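Local coordinates for malonyl CoA-acyl carrier protein transacylase (Staphylococcus aureus, PDB 3IM9) that transfers the malonyl group from malonyl-CoA to holo-acyl carrier protein, supplying malonyl-ACP for fatty acid biosynthesis, at residues L64-T67 with E68-Q71; L110-E113 with D114-I118; V119-R122 with G123-M126; A201-G204 with P205-S208; E216-S219 with S220-Q224. One frame throughout, in Å; residues are numbered along the deposited sequence.

Overall arrangement
All five contacts are local, each within one continuous run of chain. Interaction 1, a helix start, and interaction 4, a loop with turns, are mostly buried and share an acetate ion, held by backbone and hydroxyl groups; interactions 2, 3 and 5 are partly buried helical turns. Interactions 2 and 3 follow one another on helix 112-128, with apolar packing and capping at its start and long cationic side chains further on. Gln71 of interaction 1 is hydrogen-bonded to Arg122 of interaction 3, while Phe218 and Tyr221 of interaction 5 pack on both 110-118 and 119-126. Interaction 5, farthest from the centre of the chain, has several exposed residues. Interaction 4 carries His207, close to Arg122 of interaction 3.

Interaction 1 (L64-T67 with E68-Q71); sequences LGET and ENTQ. With ACT (acetate ion), chain C.
The N-terminal turn of helix 67-84 forms here, with Glu66 at the N-cap position and the preceding loop folded back on the first turn. Glu66 O takes two backbone bonds, from Asn69 N at 2.8 Å and from Thr70 N at 3.0 Å, the two donors arriving from opposite faces of its carbonyl plane. Thr70 reaches further back: its OG1 donates to Leu64 O at 2.6 Å, tying the loop to the helix. One turn on, the amide of Gln71 lies alongside Thr67, and NE2 donates to Thr67 OG1 at 2.9 Å in a nearly straight bond lying in the amide plane. Thr67 OG1 stands anti to its own nitrogen (chi1 -160°), which turns it to this amide; Gln19 is hydrogen-bonded to both Thr67 OG1 and Thr70 OG1. Thr67 N points out of the helix start and donates at 2.7 Å to O of an acetate ion that probably comes from the crystallisation liquor. Glu66 and Glu68 run side by side, their OE1 atoms 4.0 Å apart. A water donates to Glu66 OE1 and accepts from Asn69 ND2, which also binds Lys63 O; the water's bond to Glu68 OE1 is weak. The turn lies against helix 112-128, where Arg120 binds Glu68 O and Asn69 OD1, Arg122 binds Gln71 OE1, and Gln124 and Ala127 touch Glu68.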
loop_
_atom_site.group_PDB
_atom_site.type_symbol
_atom_site.label_atom_id
_atom_site.label_comp_id
_atom_site.label_asym_id
_atom_site.label_seq_id
_atom_site.Cartn_x
_atom_site.Cartn_y
_atom_site.Cartn_z
ATOM N N LEU A 64 -7.372 -6.279 -14.283
ATOM C CA LEU A 64 -6.396 -6.409 -13.145
ATOM C C LEU A 64 -6.161 -5.050 -12.456
ATOM O O LEU A 64 -5.994 -4.986 -11.245
ATOM C CB LEU A 64 -5.074 -7.057 -13.623
ATOM C CG LEU A 64 -3.999 -7.137 -12.497
ATOM C CD1 LEU A 64 -4.500 -8.068 -11.316
ATOM C CD2 LEU A 64 -2.686 -7.783 -13.032
ATOM N N GLY A 65 -6.198 -3.969 -13.241
ATOM C CA GLY A 65 -5.964 -2.624 -12.678
ATOM C C GLY A 65 -7.185 -1.954 -12.093
ATOM O O GLY A 65 -7.011 -0.809 -11.605
ATOM N N GLU A 66 -8.347 -2.618 -12.051
ATOM C CA GLU A 66 -9.530 -2.052 -11.382
ATOM C C GLU A 66 -9.384 -2.495 -9.934
ATOM O O GLU A 66 -9.328 -3.709 -9.647
ATOM C CB GLU A 66 -10.821 -2.600 -12.016
ATOM C CG GLU A 66 -10.840 -2.208 -13.528
ATOM C CD GLU A 66 -11.900 -2.876 -14.371
ATOM O OE1 GLU A 66 -12.796 -3.499 -13.798
ATOM O OE2 GLU A 66 -11.861 -2.786 -15.642
ATOM N N THR A 67 -9.329 -1.519 -9.025
ATOM C CA THR A 67 -8.899 -1.749 -7.600
ATOM C C THR A 67 -9.687 -2.836 -6.863
ATOM O O THR A 67 -9.086 -3.504 -5.988
ATOM C CB THR A 67 -8.918 -0.407 -6.870
ATOM O OG1 THR A 67 -8.080 -0.541 -5.706
ATOM C CG2 THR A 67 -10.300 0.072 -6.521
ATOM N N GLU A 68 -10.958 -3.090 -7.246
ATOM C CA GLU A 68 -11.721 -4.196 -6.579
ATOM C C GLU A 68 -11.039 -5.555 -6.842
ATOM O O GLU A 68 -11.173 -6.511 -6.028
ATOM C CB GLU A 68 -13.218 -4.197 -6.963
ATOM C CG GLU A 68 -13.503 -4.365 -8.430
ATOM C CD GLU A 68 -13.524 -3.091 -9.233
ATOM O OE1 GLU A 68 -14.340 -3.095 -10.173
ATOM O OE2 GLU A 68 -12.735 -2.148 -9.058
ATOM N N ASN A 69 -10.360 -5.636 -7.973
ATOM C CA ASN A 69 -9.537 -6.813 -8.342
ATOM C C ASN A 69 -8.085 -6.684 -7.956
ATOM O O ASN A 69 -7.475 -7.653 -7.465
ATOM C CB ASN A 69 -9.609 -7.090 -9.825
ATOM C CG ASN A 69 -11.042 -7.105 -10.325
ATOM O OD1 ASN A 69 -11.899 -7.748 -9.730
ATOM N ND2 ASN A 69 -11.314 -6.385 -11.457
ATOM N N THR A 70 -7.502 -5.478 -8.099
ATOM C CA THR A 70 -6.069 -5.357 -7.864
ATOM C C THR A 70 -5.773 -5.584 -6.390
ATOM O O THR A 70 -4.701 -6.113 -6.054
ATOM C CB THR A 70 -5.582 -3.897 -8.125
ATOM O OG1 THR A 70 -6.315 -3.338 -9.273
ATOM C CG2 THR A 70 -4.096 -4.010 -8.468
ATOM N N GLN A 71 -6.651 -5.120 -5.507
ATOM C CA GLN A 71 -6.339 -5.249 -4.058
ATOM C C GLN A 71 -6.143 -6.724 -3.621
ATOM O O GLN A 71 -5.107 -7.045 -3.039
ATOM C CB GLN A 71 -7.335 -4.516 -3.194
ATOM C CG GLN A 71 -7.218 -2.971 -3.400
ATOM C CD GLN A 71 -8.026 -2.178 -2.423
ATOM O OE1 GLN A 71 -8.133 -2.531 -1.228
ATOM N NE2 GLN A 71 -8.662 -1.070 -2.911
HETATM C C ACT C . -9.039 1.929 -9.418
HETATM O O ACT C . -9.787 1.059 -9.844
HETATM O OXT ACT C . -9.660 2.864 -8.834
HETATM C CH3 ACT C . -7.561 1.903 -9.556
HETATM O O HOH W 1 -13.872 -5.539 -12.456
#

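Interaction 2 (L110-E113 with D114-I118); sequences LSFE and DAVKI
With CG placed anti to the backbone nitrogen (chi1 173°), the Phe112 ring swings along the helix to Val116, whose CB lies over one face, 4.3 Å from the ring centroid, in a CH-pi contact. The nearest ring atom, CZ, is 3.9 Å from Val116 CB. Ser111 has its OG between its own N and carbonyl carbon (chi1 67°), turned forward to accept from Asp114 N at 3.2 Å. This is the N-cap of helix 112-128, and the hydroxyl takes up an amide of the first turn. Ser111 O accepts from Ala115 N at 2.8 Å. A water also joins Ser111 to Asp114, accepting from Ser111 N and donating to Asp114 OD2 at 2.5 Å. On another side of the turn, Leu110 and Ile118 meet tip to tip, their CD1 atoms 3.9 Å apart, and Leu110 CD1 also rests on Ala115 CB. Glu113 and Lys117 do not touch through their charges; a water donates to Glu113 OE2 at 2.6 Å and weakly accepts from Lys117 NZ. Phe112 packs between helix 35-47, at Ile40 and Ser43, and helix 67-84, at Thr76 and Ser79. Ala115 meets Leu75 of helix 67-84 and Val105 of helix 99-106, while Ile118 reaches Tyr101 of helix 99-106.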
loop_
_atom_site.group_PDB
_atom_site.type_symbol
_atom_site.label_atom_id
_atom_site.label_comp_id
_atom_site.label_asym_id
_atom_site.label_seq_id
_atom_site.Cartn_x
_atom_site.Cartn_y
_atom_site.Cartn_z
ATOM N N LEU A 110 -4.269 -10.579 10.996
ATOM C CA LEU A 110 -5.334 -11.168 10.250
ATOM C C LEU A 110 -4.770 -12.437 9.575
ATOM O O LEU A 110 -3.613 -12.426 9.172
ATOM C CB LEU A 110 -5.822 -10.273 9.095
ATOM C CG LEU A 110 -6.579 -9.019 9.544
ATOM C CD1 LEU A 110 -6.813 -8.162 8.224
ATOM C CD2 LEU A 110 -7.956 -9.300 10.228
ATOM N N SER A 111 -5.624 -13.439 9.436
ATOM C CA SER A 111 -5.246 -14.595 8.606
ATOM C C SER A 111 -5.340 -14.176 7.102
ATOM O O SER A 111 -6.117 -13.199 6.768
ATOM C CB SER A 111 -6.180 -15.803 8.830
ATOM O OG SER A 111 -7.512 -15.553 8.354
ATOM N N PHE A 112 -4.666 -14.927 6.231
ATOM C CA PHE A 112 -4.733 -14.548 4.826
ATOM C C PHE A 112 -6.189 -14.618 4.341
ATOM O O PHE A 112 -6.632 -13.751 3.584
ATOM C CB PHE A 112 -3.884 -15.528 3.972
ATOM C CG PHE A 112 -4.059 -15.270 2.514
ATOM C CD1 PHE A 112 -3.483 -14.081 1.922
ATOM C CD2 PHE A 112 -4.902 -16.087 1.763
ATOM C CE1 PHE A 112 -3.783 -13.836 0.568
ATOM C CE2 PHE A 112 -5.144 -15.844 0.413
ATOM C CZ PHE A 112 -4.580 -14.637 -0.178
ATOM N N GLU A 113 -6.983 -15.660 4.664
ATOM C CA GLU A 113 -8.335 -15.792 4.130
ATOM C C GLU A 113 -9.216 -14.679 4.632
ATOM O O GLU A 113 -10.009 -14.134 3.825
ATOM C CB GLU A 113 -9.034 -17.103 4.697
ATOM C CG GLU A 113 -8.810 -18.307 3.874
ATOM C CD GLU A 113 -9.439 -19.555 4.552
ATOM O OE1 GLU A 113 -9.030 -19.880 5.701
ATOM O OE2 GLU A 113 -10.312 -20.161 3.876
ATOM N N ASP A 114 -9.027 -14.240 5.884
ATOM C CA ASP A 114 -9.841 -13.095 6.386
ATOM C C ASP A 114 -9.386 -11.822 5.588
ATOM O O ASP A 114 -10.259 -11.039 5.138
ATOM C CB ASP A 114 -9.605 -12.806 7.889
ATOM C CG ASP A 114 -10.183 -13.903 8.798
ATOM O OD1 ASP A 114 -10.803 -14.833 8.308
ATOM O OD2 ASP A 114 -10.029 -13.687 10.029
ATOM N N ALA A 115 -8.079 -11.584 5.506
ATOM C CA ALA A 115 -7.557 -10.345 4.813
ATOM C C ALA A 115 -7.922 -10.296 3.358
ATOM O O ALA A 115 -8.245 -9.217 2.831
ATOM C CB ALA A 115 -6.078 -10.315 4.951
ATOM N N VAL A 116 -7.992 -11.444 2.666
ATOM C CA VAL A 116 -8.293 -11.384 1.203
ATOM C C VAL A 116 -9.773 -10.980 0.993
ATOM O O VAL A 116 -10.134 -10.237 0.092
ATOM C CB VAL A 116 -7.873 -12.689 0.427
ATOM C CG1 VAL A 116 -8.922 -13.819 0.604
ATOM C CG2 VAL A 116 -7.700 -12.332 -1.048
ATOM N N LYS A 117 -10.630 -11.433 1.945
ATOM C CA LYS A 117 -12.050 -11.036 1.874
ATOM C C LYS A 117 -12.171 -9.570 2.254
ATOM O O LYS A 117 -12.940 -8.822 1.556
ATOM C CB LYS A 117 -12.903 -11.897 2.862
ATOM C CG LYS A 117 -12.879 -13.423 2.531
ATOM C CD LYS A 117 -13.377 -14.263 3.672
ATOM C CE LYS A 117 -13.457 -15.701 3.223
ATOM N NZ LYS A 117 -13.776 -16.596 4.470
ATOM N N ILE A 118 -11.413 -9.157 3.273
ATOM C CA ILE A 118 -11.500 -7.767 3.702
ATOM C C ILE A 118 -11.043 -6.796 2.557
ATOM O O ILE A 118 -11.710 -5.769 2.295
ATOM C CB ILE A 118 -10.623 -7.533 4.952
ATOM C CG1 ILE A 118 -11.476 -8.160 6.092
ATOM C CG2 ILE A 118 -10.408 -6.024 5.211
ATOM C CD1 ILE A 118 -10.626 -8.339 7.337
HETATM O O HOH W 2 -7.903 -13.031 11.217
HETATM O O HOH W 3 -12.193 -18.662 2.773
#

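Interaction 3 (V119-R122 with G123-M126); sequences VRKR and GQLM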
loop_
_atom_site.group_PDB
_atom_site.type_symbol
_atom_site.label_atom_id
_atom_site.label_comp_id
_atom_site.label_asym_id
_atom_site.label_seq_id
_atom_site.Cartn_x
_atom_site.Cartn_y
_atom_site.Cartn_z
ATOM N N VAL A 119 -9.935 -7.142 1.875
ATOM C CA VAL A 119 -9.464 -6.180 0.875
ATOM C C VAL A 119 -10.290 -6.277 -0.395
ATOM O O VAL A 119 -10.422 -5.247 -1.146
ATOM C CB VAL A 119 -7.955 -6.345 0.543
ATOM C CG1 VAL A 119 -7.126 -6.115 1.796
ATOM C CG2 VAL A 119 -7.585 -7.650 -0.202
ATOM N N ARG A 120 -10.928 -7.435 -0.708
ATOM C CA ARG A 120 -11.872 -7.426 -1.774
ATOM C C ARG A 120 -13.035 -6.460 -1.463
ATOM O O ARG A 120 -13.436 -5.690 -2.362
ATOM C CB ARG A 120 -12.390 -8.914 -1.992
ATOM C CG ARG A 120 -13.635 -9.031 -2.918
ATOM C CD ARG A 120 -13.264 -8.612 -4.307
ATOM N NE ARG A 120 -14.303 -9.127 -5.250
ATOM C CZ ARG A 120 -14.300 -8.869 -6.536
ATOM N NH1 ARG A 120 -13.342 -8.086 -7.079
ATOM N NH2 ARG A 120 -15.261 -9.415 -7.360
ATOM N N LYS A 121 -13.603 -6.501 -0.223
ATOM C CA LYS A 121 -14.642 -5.549 0.073
ATOM C C LYS A 121 -14.112 -4.094 0.059
ATOM O O LYS A 121 -14.810 -3.257 -0.459
ATOM C CB LYS A 121 -15.187 -5.872 1.513
ATOM C CG LYS A 121 -16.384 -4.951 1.957
ATOM C CD LYS A 121 -17.619 -5.112 1.152
ATOM C CE LYS A 121 -18.344 -6.366 1.553
ATOM N NZ LYS A 121 -19.792 -6.393 1.004
ATOM N N ARG A 122 -12.909 -3.876 0.580
ATOM C CA ARG A 122 -12.308 -2.504 0.580
ATOM C C ARG A 122 -12.246 -1.970 -0.868
ATOM O O ARG A 122 -12.691 -0.869 -1.135
ATOM C CB ARG A 122 -10.875 -2.632 1.100
ATOM C CG ARG A 122 -10.202 -1.294 1.323
ATOM C CD ARG A 122 -8.842 -1.521 1.961
ATOM N NE ARG A 122 -8.073 -0.309 2.174
ATOM C CZ ARG A 122 -7.231 0.202 1.290
ATOM N NH1 ARG A 122 -7.053 -0.358 0.100
ATOM N NH2 ARG A 122 -6.505 1.256 1.600
ATOM N N GLY A 123 -11.795 -2.828 -1.804
ATOM C CA GLY A 123 -11.685 -2.436 -3.216
ATOM C C GLY A 123 -13.057 -2.153 -3.822
ATOM O O GLY A 123 -13.236 -1.184 -4.610
ATOM N N GLN A 124 -14.058 -3.010 -3.512
ATOM C CA GLN A 124 -15.399 -2.809 -4.104
ATOM C C GLN A 124 -16.035 -1.536 -3.513
ATOM O O GLN A 124 -16.597 -0.765 -4.279
ATOM C CB GLN A 124 -16.354 -3.955 -3.734
ATOM C CG GLN A 124 -15.937 -5.281 -4.406
ATOM C CD GLN A 124 -16.809 -6.391 -3.908
ATOM O OE1 GLN A 124 -17.000 -6.593 -2.668
ATOM N NE2 GLN A 124 -17.384 -7.107 -4.866
ATOM N N LEU A 125 -15.819 -1.277 -2.239
ATOM C CA LEU A 125 -16.410 -0.065 -1.644
ATOM C C LEU A 125 -15.709 1.161 -2.217
ATOM O O LEU A 125 -16.393 2.185 -2.529
ATOM C CB LEU A 125 -16.247 -0.079 -0.125
ATOM C CG LEU A 125 -17.210 -0.932 0.664
ATOM C CD1 LEU A 125 -17.767 -2.126 -0.045
ATOM C CD2 LEU A 125 -16.852 -1.102 2.131
ATOM N N MET A 126 -14.388 1.091 -2.360
ATOM C CA MET A 126 -13.688 2.253 -2.933
ATOM C C MET A 126 -14.132 2.476 -4.374
ATOM O O MET A 126 -14.357 3.626 -4.761
ATOM C CB MET A 126 -12.142 2.075 -2.853
ATOM C CG MET A 126 -11.712 2.086 -1.393
ATOM S SD MET A 126 -9.937 1.705 -1.226
ATOM C CE MET A 126 -9.103 2.836 -2.312
HETATM O O HOH W 4 -19.622 -5.232 -1.834
#
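Four successive i to i+4 backbone bonds hold 119-126 as helix: Gly123 N to Val119 O, Gln124 N to Arg120 O, Leu125 N to Lys121 O at 2.8 Å, and Met126 N to Arg122 O. Flat-group packing comes in two forms. The Gln124 amide lies over one face of the Arg120 guanidinium, the two planes 18° apart, with NE2 3.7 Å from Arg120 NE. This guanidinium is held in place by a salt bridge to Asp49 and by bonds from NH1 to Glu68 O and Asn69 OD1. Arg122 and Met126 run side by side, and Met126 SD sits 3.8 Å above the guanidinium plane, offset to the rim and nearest NH1. The segment belongs to helix 112-128 of the acyl transferase domain, which brings Arg122 into the active site: NH2 is hydrogen-bonded to Ser97 OG, the active-site serine by similarity, and to Gln256, while NH1 binds Gln71. Arg122 is also part of the calcium site seen in this crystal. Apolar contact is made where the Lys121 stem crosses Leu125, CG lying 3.7 Å from Leu125 CD1; a still closer approach of Lys121 CD to that methyl is doubtful. Lys121 also makes a cation-pi contact with Tyr221. The water-mediated link runs from Lys121 NZ, 3.1 Å from a water that donates to Gln124 OE1.

Interaction 4 (A201-G204 with P205-S208); sequences AVSG and PFHS. With ACT (acetate ion), chain C.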
loop_
_atom_site.group_PDB
_atom_site.type_symbol
_atom_site.label_atom_id
_atom_site.label_comp_id
_atom_site.label_asym_id
_atom_site.label_seq_id
_atom_site.Cartn_x
_atom_site.Cartn_y
_atom_site.Cartn_z
ATOM N N ALA A 201 -4.921 6.854 -13.090
ATOM C CA ALA A 201 -6.057 5.971 -13.383
ATOM C C ALA A 201 -6.649 5.452 -12.092
ATOM O O ALA A 201 -6.210 4.413 -11.559
ATOM C CB ALA A 201 -5.550 4.776 -14.261
ATOM N N VAL A 202 -7.620 6.150 -11.544
ATOM C CA VAL A 202 -8.296 5.804 -10.301
ATOM C C VAL A 202 -9.789 6.029 -10.469
ATOM O O VAL A 202 -10.210 6.876 -11.282
ATOM C CB VAL A 202 -7.783 6.687 -9.100
ATOM C CG1 VAL A 202 -6.339 6.327 -8.790
ATOM C CG2 VAL A 202 -7.993 8.212 -9.403
ATOM N N SER A 203 -10.553 5.284 -9.684
ATOM C CA SER A 203 -12.004 5.458 -9.769
ATOM C C SER A 203 -12.584 6.466 -8.804
ATOM O O SER A 203 -13.768 6.933 -8.935
ATOM C CB SER A 203 -12.699 4.103 -9.767
ATOM O OG SER A 203 -12.363 3.330 -8.674
ATOM N N GLY A 204 -11.752 6.952 -7.887
ATOM C CA GLY A 204 -12.339 7.923 -6.998
ATOM C C GLY A 204 -11.243 8.715 -6.263
ATOM O O GLY A 204 -10.053 8.553 -6.556
ATOM N N PRO A 205 -11.629 9.508 -5.254
ATOM C CA PRO A 205 -10.779 10.453 -4.575
ATOM C C PRO A 205 -10.220 9.726 -3.341
ATOM O O PRO A 205 -10.416 10.101 -2.203
ATOM C CB PRO A 205 -11.754 11.621 -4.243
ATOM C CG PRO A 205 -13.048 10.835 -3.899
ATOM C CD PRO A 205 -13.074 9.704 -4.896
ATOM N N PHE A 206 -9.392 8.714 -3.618
ATOM C CA PHE A 206 -8.896 7.852 -2.521
ATOM C C PHE A 206 -7.961 8.598 -1.581
ATOM O O PHE A 206 -7.225 9.539 -1.976
ATOM C CB PHE A 206 -8.221 6.573 -3.061
ATOM C CG PHE A 206 -9.100 5.793 -4.044
ATOM C CD1 PHE A 206 -10.499 5.739 -3.872
ATOM C CD2 PHE A 206 -8.494 5.153 -5.124
ATOM C CE1 PHE A 206 -11.324 5.028 -4.827
ATOM C CE2 PHE A 206 -9.294 4.403 -6.019
ATOM C CZ PHE A 206 -10.695 4.391 -5.863
ATOM N N HIS A 207 -7.989 8.198 -0.320
ATOM C CA HIS A 207 -7.148 8.806 0.740
ATOM C C HIS A 207 -7.372 10.317 0.868
ATOM O O HIS A 207 -6.498 11.053 1.314
ATOM C CB HIS A 207 -5.635 8.468 0.554
ATOM C CG HIS A 207 -5.396 7.033 0.752
ATOM N ND1 HIS A 207 -5.550 6.435 2.006
ATOM C CD2 HIS A 207 -5.142 6.054 -0.133
ATOM C CE1 HIS A 207 -5.270 5.133 1.864
ATOM N NE2 HIS A 207 -5.055 4.881 0.583
ATOM N N SER A 208 -8.572 10.750 0.526
ATOM C CA SER A 208 -9.026 12.140 0.842
ATOM C C SER A 208 -10.212 12.017 1.808
ATOM O O SER A 208 -10.870 10.937 1.987
ATOM C CB SER A 208 -9.452 12.849 -0.448
ATOM O OG SER A 208 -10.820 12.477 -0.789
HETATM C C ACT C . -9.039 1.929 -9.418
HETATM O O ACT C . -9.787 1.059 -9.844
HETATM O OXT ACT C . -9.660 2.864 -8.834
HETATM C CH3 ACT C . -7.561 1.903 -9.556
#
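Acetate OXT is gripped twice by Ser203, by N at 2.7 Å and by OG, also at 2.7 Å. The hydroxyl sits between its own N and carbonyl carbon (chi1 56°), which brings both donors of the residue to the same oxygen. The Phe206 ring adds its edge: CE2 lies 3.2 Å from acetate OXT, which is in the ring plane, and CZ is 3.4 Å from Ser203 OG. Over one face of that ring, Gly204 O stands 3.8 Å above the plane at its centre, and Gly204 CA makes an off-centre CH-pi contact. The backbone closes tightly here. Pro205 is the centre of an inverse gamma turn, marked by a weak bond from Phe206 N to Gly204 O, and a type II beta turn then runs from Pro205 to Ser208, presenting His207, an active-site residue by similarity, hydrogen-bonded through NE2 to Ser97 OG. Ser208 OG donates to Pro205 O at 2.8 Å, while the backbone bond across the turn, from Ser208 N, is weak. Val202 CB approaches Phe206 CE2 at 4.1 Å. Beyond the loop, Phe206 touches Met126 of helix 112-128 and Met137 of strand 135-141.

Interaction 5 (E216-S219 with S220-Q224); sequences EDFS and SYINQ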
loop_
_atom_site.group_PDB
_atom_site.type_symbol
_atom_site.label_atom_id
_atom_site.label_comp_id
_atom_site.label_asym_id
_atom_site.label_seq_id
_atom_site.Cartn_x
_atom_site.Cartn_y
_atom_site.Cartn_z
ATOM N N GLU A 216 -18.663 3.716 7.245
ATOM C CA GLU A 216 -19.578 2.841 7.991
ATOM C C GLU A 216 -19.677 1.447 7.391
ATOM O O GLU A 216 -19.683 0.465 8.180
ATOM C CB GLU A 216 -21.008 3.436 8.066
ATOM C CG GLU A 216 -21.189 4.606 8.981
ATOM C CD GLU A 216 -22.439 5.389 8.537
ATOM O OE1 GLU A 216 -23.583 4.828 8.635
ATOM O OE2 GLU A 216 -22.245 6.527 8.006
ATOM N N ASP A 217 -19.778 1.343 6.085
ATOM C CA ASP A 217 -19.911 0.051 5.434
ATOM C C ASP A 217 -18.636 -0.799 5.688
ATOM O O ASP A 217 -18.692 -2.015 5.976
ATOM C CB ASP A 217 -20.105 0.198 3.921
ATOM C CG ASP A 217 -21.520 0.718 3.568
ATOM O OD1 ASP A 217 -22.413 0.636 4.432
ATOM O OD2 ASP A 217 -21.749 1.205 2.436
ATOM N N PHE A 218 -17.487 -0.141 5.626
ATOM C CA PHE A 218 -16.250 -0.870 5.833
ATOM C C PHE A 218 -16.099 -1.320 7.289
ATOM O O PHE A 218 -15.727 -2.497 7.542
ATOM C CB PHE A 218 -15.031 -0.055 5.375
ATOM C CG PHE A 218 -13.751 -0.873 5.340
ATOM C CD1 PHE A 218 -12.726 -0.570 6.183
ATOM C CD2 PHE A 218 -13.647 -1.974 4.465
ATOM C CE1 PHE A 218 -11.469 -1.308 6.158
ATOM C CE2 PHE A 218 -12.466 -2.744 4.440
ATOM C CZ PHE A 218 -11.385 -2.411 5.262
ATOM N N SER A 219 -16.368 -0.423 8.245
ATOM C CA SER A 219 -16.339 -0.800 9.678
ATOM C C SER A 219 -17.277 -1.924 9.962
ATOM O O SER A 219 -16.847 -2.848 10.697
ATOM C CB SER A 219 -16.699 0.355 10.616
ATOM O OG SER A 219 -15.838 1.412 10.444
ATOM N N SER A 220 -18.462 -1.931 9.352
ATOM C CA SER A 220 -19.409 -3.012 9.582
ATOM C C SER A 220 -18.878 -4.372 9.088
ATOM O O SER A 220 -18.947 -5.423 9.794
ATOM C CB SER A 220 -20.735 -2.709 8.917
ATOM O OG SER A 220 -21.581 -3.798 9.187
ATOM N N TYR A 221 -18.341 -4.407 7.891
ATOM C CA TYR A 221 -17.806 -5.654 7.343
ATOM C C TYR A 221 -16.614 -6.206 8.131
ATOM O O TYR A 221 -16.534 -7.385 8.343
ATOM C CB TYR A 221 -17.387 -5.491 5.869
ATOM C CG TYR A 221 -17.081 -6.792 5.173
ATOM C CD1 TYR A 221 -18.050 -7.716 4.965
ATOM C CD2 TYR A 221 -15.808 -7.080 4.738
ATOM C CE1 TYR A 221 -17.763 -8.879 4.329
ATOM C CE2 TYR A 221 -15.518 -8.243 4.083
ATOM C CZ TYR A 221 -16.473 -9.153 3.887
ATOM O OH TYR A 221 -16.145 -10.293 3.229
ATOM N N ILE A 222 -15.683 -5.342 8.494
ATOM C CA ILE A 222 -14.487 -5.819 9.163
ATOM C C ILE A 222 -14.804 -6.441 10.567
ATOM O O ILE A 222 -13.953 -7.165 11.106
ATOM C CB ILE A 222 -13.326 -4.863 9.212
ATOM C CG1 ILE A 222 -13.617 -3.620 10.102
ATOM C CG2 ILE A 222 -12.903 -4.453 7.703
ATOM C CD1 ILE A 222 -12.514 -2.631 10.261
ATOM N N ASN A 223 -15.977 -6.154 11.075
ATOM C CA ASN A 223 -16.410 -6.764 12.363
ATOM C C ASN A 223 -16.774 -8.187 12.189
ATOM O O ASN A 223 -16.956 -8.882 13.187
ATOM C CB ASN A 223 -17.689 -6.079 12.931
ATOM C CG ASN A 223 -17.407 -4.721 13.483
ATOM O OD1 ASN A 223 -16.257 -4.367 13.815
ATOM N ND2 ASN A 223 -18.481 -3.901 13.524
ATOM N N GLN A 224 -16.886 -8.635 10.947
ATOM C CA GLN A 224 -17.145 -10.075 10.697
ATOM C C GLN A 224 -15.902 -10.947 10.892
ATOM O O GLN A 224 -16.001 -12.220 10.711
ATOM C CB GLN A 224 -17.797 -10.317 9.352
ATOM C CG GLN A 224 -19.131 -9.566 9.200
ATOM C CD GLN A 224 -19.755 -9.753 7.873
ATOM O OE1 GLN A 224 -19.478 -10.675 7.106
ATOM N NE2 GLN A 224 -20.683 -8.804 7.532
HETATM O O HOH W 5 -15.410 -1.932 13.055
#
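Glu216 O accepts from Ser220 N at 2.9 Å, the first of the i to i+4 bonds that carry helix 215-222 of the acyl transferase domain towards its C-terminal end. Asp217 O takes the next amide, Tyr221 N, at 3.1 Å. The Tyr221 ring itself leads off the turn, to a cation-pi contact with Lys121 and an edge-to-face contact with Phe225. Phe218 carries the main side-chain contact. A chi1 of -170° sets its CG opposite N and beside the carbonyl carbon, and from there the ring meets Ile222, whose CG2 methyl lies over one face in a CH-pi contact, 3.7 Å from the centroid and displaced towards CZ. The branches of Ile222 divide the work: CG2 lies on the ring, while CG1 lies back over the carbonyls, 3.4 Å from Ser219 O. In the backbone, Ile222 N donates to Phe218 O at 3.0 Å. The Phe218 ring also packs on Ile118 and Arg122 of helix 112-128, and its nearest side-chain atom is about 4 Å from the bound calcium ion, so this apolar pair lies beside the metal site. Ser219 turns OG back along the helix to Glu215 O. Its carbonyl receives a weak bond from Asn223 N. The Asn223 side chain, whose OD1 is also bound by Lys250 NZ, brings in a water that donates to Asn223 OD1 at 2.7 Å and to Ser219 O at 2.9 Å.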